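Local coordinates for protein apical membrane antigen 1, soluble form (Toxoplasma gondii, PDB 2X2Z) that acts in host cell invasion as the parasite-surface component of the moving junction, the ring formed between parasite and host cell membranes, at residues D157-L162 and N202-Y207. Sequence-based numbering, arbitrary orientation.
Sequences DSKKRL and NHHLIY
Asp157 and Leu205 form an antiparallel non-hydrogen-bonded pair where strand 150-157 of domain I runs out beside the start of strand 205-208, both inner strands of a five-stranded sheet. Their side chains share one face of that sheet, and the Asp157 CB methylene rests on Leu205 CD2 at 3.7 Å. With CG anti to the backbone N (chi1 176°), the Asp157 carboxylate lies alongside the His204 ring, its plane turned 61° from it, and OD1 comes 3.3 Å from His204 CD2 at the ring edge. OD1 also accepts a hydrogen bond from the backbone N-H of Lys160 (Lys160 N to Asp157 OD1 2.9 Å), from above the carboxylate plane, an Asx motif that holds the start of the turn. Ser158 grips His204 O twice. Its backbone N-H bonds to the oxygen (Ser158 N to His204 O 2.9 Å), while Ser158 OG donates within the carbonyl plane to a lone pair of His204 O at 2.7 Å. The same side chain also touches Ile206 CD1, 4.0 Å from Ser158 CB. Lys159 then folds over the imidazole: a bend at chi3 (-31°) sets CE 3.6 Å from the centroid of the His204 ring, a CH-pi contact, with Leu205 CG off-centre beneath the opposite face. Lys160 reaches the group through a water, which gives a hydrogen to Asp157 OD2, lies 2.9 Å from His204 NE2 and takes a weak bond from Lys160 NZ. Opposite Asp157 the returning chain spends two residues, Arg161 and Leu162, on one position, a G1 beta bulge that leads into strand 162-165, Arg161 forming salt bridges with Asp127 and Glu117. The carboxylate thus ties its own turn and, through water, the imidazole of the neighbouring segment, and its negative charge would probably stabilise a protonated His204, an effect that the ammonium group of Lys159, close to the ring, may partly offset.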
loop_
_atom_site.group_PDB
_atom_site.type_symbol
_atom_site.label_atom_id
_atom_site.label_comp_id
_atom_site.label_asym_id
_atom_site.label_seq_id
_atom_site.Cartn_x
_atom_site.Cartn_y
_atom_site.Cartn_z
ATOM N N ASP A 157 -13.430 4.226 -4.284
ATOM C CA ASP A 157 -13.282 5.180 -5.361
ATOM C C ASP A 157 -13.654 6.492 -4.747
ATOM O O ASP A 157 -14.855 6.808 -4.601
ATOM C CB ASP A 157 -14.252 4.836 -6.464
ATOM C CG ASP A 157 -14.230 5.825 -7.546
ATOM O OD1 ASP A 157 -13.877 6.971 -7.239
ATOM O OD2 ASP A 157 -14.544 5.445 -8.688
ATOM N N SER A 158 -12.618 7.241 -4.382
ATOM C CA SER A 158 -12.753 8.478 -3.636
ATOM C C SER A 158 -13.261 9.601 -4.523
ATOM O O SER A 158 -13.755 10.594 -4.020
ATOM C CB SER A 158 -11.431 8.873 -3.024
ATOM O OG SER A 158 -10.396 9.087 -3.995
ATOM N N LYS A 159 -13.162 9.422 -5.843
ATOM C CA LYS A 159 -13.767 10.414 -6.712
ATOM C C LYS A 159 -15.291 10.316 -6.747
ATOM O O LYS A 159 -15.973 11.341 -6.560
ATOM C CB LYS A 159 -13.163 10.357 -8.115
ATOM C CG LYS A 159 -13.790 11.348 -9.061
ATOM C CD LYS A 159 -13.317 11.085 -10.498
ATOM C CE LYS A 159 -11.913 10.528 -10.539
ATOM N NZ LYS A 159 -11.299 10.701 -11.961
ATOM N N LYS A 160 -15.815 9.122 -7.028
ATOM C CA LYS A 160 -17.267 8.921 -7.184
ATOM C C LYS A 160 -17.923 8.764 -5.820
ATOM O O LYS A 160 -19.155 8.778 -5.694
ATOM C CB LYS A 160 -17.573 7.705 -8.037
ATOM C CG LYS A 160 -17.001 7.713 -9.477
ATOM C CD LYS A 160 -17.620 6.549 -10.218
ATOM C CE LYS A 160 -17.625 6.686 -11.691
ATOM N NZ LYS A 160 -16.271 6.308 -12.246
ATOM N N ARG A 161 -17.073 8.671 -4.791
ATOM C CA ARG A 161 -17.510 8.495 -3.412
ATOM C C ARG A 161 -18.281 7.166 -3.289
ATOM O O ARG A 161 -19.356 7.056 -2.690
ATOM C CB ARG A 161 -18.262 9.739 -2.906
ATOM C CG ARG A 161 -17.285 10.962 -2.704
ATOM C CD ARG A 161 -17.970 12.192 -2.096
ATOM N NE ARG A 161 -18.077 12.104 -0.636
ATOM C CZ ARG A 161 -19.191 11.922 0.072
ATOM N NH1 ARG A 161 -20.387 11.777 -0.509
ATOM N NH2 ARG A 161 -19.107 11.866 1.401
ATOM N N LEU A 162 -17.727 6.140 -3.932
ATOM C CA LEU A 162 -18.378 4.839 -3.888
ATOM C C LEU A 162 -17.497 3.757 -3.313
ATOM O O LEU A 162 -16.325 3.640 -3.692
ATOM C CB LEU A 162 -18.873 4.451 -5.265
ATOM C CG LEU A 162 -19.991 5.282 -5.864
ATOM C CD1 LEU A 162 -20.226 4.829 -7.244
ATOM C CD2 LEU A 162 -21.193 5.031 -4.957
ATOM N N ASN A 202 -5.924 6.285 -11.727
ATOM C CA ASN A 202 -6.445 5.569 -10.567
ATOM C C ASN A 202 -5.801 5.940 -9.238
ATOM O O ASN A 202 -5.821 5.138 -8.298
ATOM C CB ASN A 202 -6.386 4.045 -10.824
ATOM C CG ASN A 202 -7.345 3.640 -11.894
ATOM O OD1 ASN A 202 -8.266 4.375 -12.184
ATOM N ND2 ASN A 202 -7.160 2.499 -12.474
ATOM N N HIS A 203 -5.276 7.149 -9.131
ATOM C CA HIS A 203 -4.760 7.628 -7.823
ATOM C C HIS A 203 -5.907 7.756 -6.789
ATOM O O HIS A 203 -5.651 7.692 -5.594
ATOM C CB HIS A 203 -4.001 8.969 -7.960
ATOM C CG HIS A 203 -2.835 8.891 -8.898
ATOM N ND1 HIS A 203 -2.168 10.007 -9.373
ATOM C CD2 HIS A 203 -2.236 7.830 -9.473
ATOM C CE1 HIS A 203 -1.206 9.627 -10.197
ATOM N NE2 HIS A 203 -1.227 8.313 -10.275
ATOM N N HIS A 204 -7.146 7.887 -7.278
ATOM C CA HIS A 204 -8.331 8.150 -6.444
ATOM C C HIS A 204 -8.935 6.790 -5.985
ATOM O O HIS A 204 -9.866 6.736 -5.183
ATOM C CB HIS A 204 -9.348 8.937 -7.254
ATOM C CG HIS A 204 -9.847 8.194 -8.441
ATOM N ND1 HIS A 204 -9.065 7.989 -9.567
ATOM C CD2 HIS A 204 -11.003 7.528 -8.652
ATOM C CE1 HIS A 204 -9.744 7.249 -10.432
ATOM N NE2 HIS A 204 -10.916 6.951 -9.897
ATOM N N LEU A 205 -8.387 5.697 -6.504
ATOM C CA LEU A 205 -8.728 4.350 -5.969
ATOM C C LEU A 205 -7.828 3.905 -4.802
ATOM O O LEU A 205 -6.598 3.897 -4.928
ATOM C CB LEU A 205 -8.696 3.283 -7.091
ATOM C CG LEU A 205 -9.572 3.497 -8.335
ATOM C CD1 LEU A 205 -9.567 2.241 -9.226
ATOM C CD2 LEU A 205 -11.045 3.849 -7.966
ATOM N N ILE A 206 -8.463 3.504 -3.695
ATOM C CA ILE A 206 -7.778 2.964 -2.516
ATOM C C ILE A 206 -8.217 1.516 -2.225
ATOM O O ILE A 206 -9.335 1.257 -1.872
ATOM C CB ILE A 206 -7.970 3.902 -1.255
ATOM C CG1 ILE A 206 -7.544 5.352 -1.567
ATOM C CG2 ILE A 206 -7.109 3.476 -0.099
ATOM C CD1 ILE A 206 -8.703 6.204 -1.833
ATOM N N TYR A 207 -7.297 0.588 -2.264
ATOM C CA TYR A 207 -7.560 -0.809 -2.026
ATOM C C TYR A 207 -7.184 -1.135 -0.597
ATOM O O TYR A 207 -6.212 -0.586 -0.057
ATOM C CB TYR A 207 -6.599 -1.601 -2.986
ATOM C CG TYR A 207 -6.826 -3.111 -3.020
ATOM C CD1 TYR A 207 -7.567 -3.698 -4.052
ATOM C CD2 TYR A 207 -6.243 -3.967 -2.041
ATOM C CE1 TYR A 207 -7.765 -5.129 -4.148
ATOM C CE2 TYR A 207 -6.427 -5.407 -2.115
ATOM C CZ TYR A 207 -7.189 -5.951 -3.155
ATOM O OH TYR A 207 -7.397 -7.281 -3.198
HETATM O O HOH W 1 -13.377 5.723 -10.934
#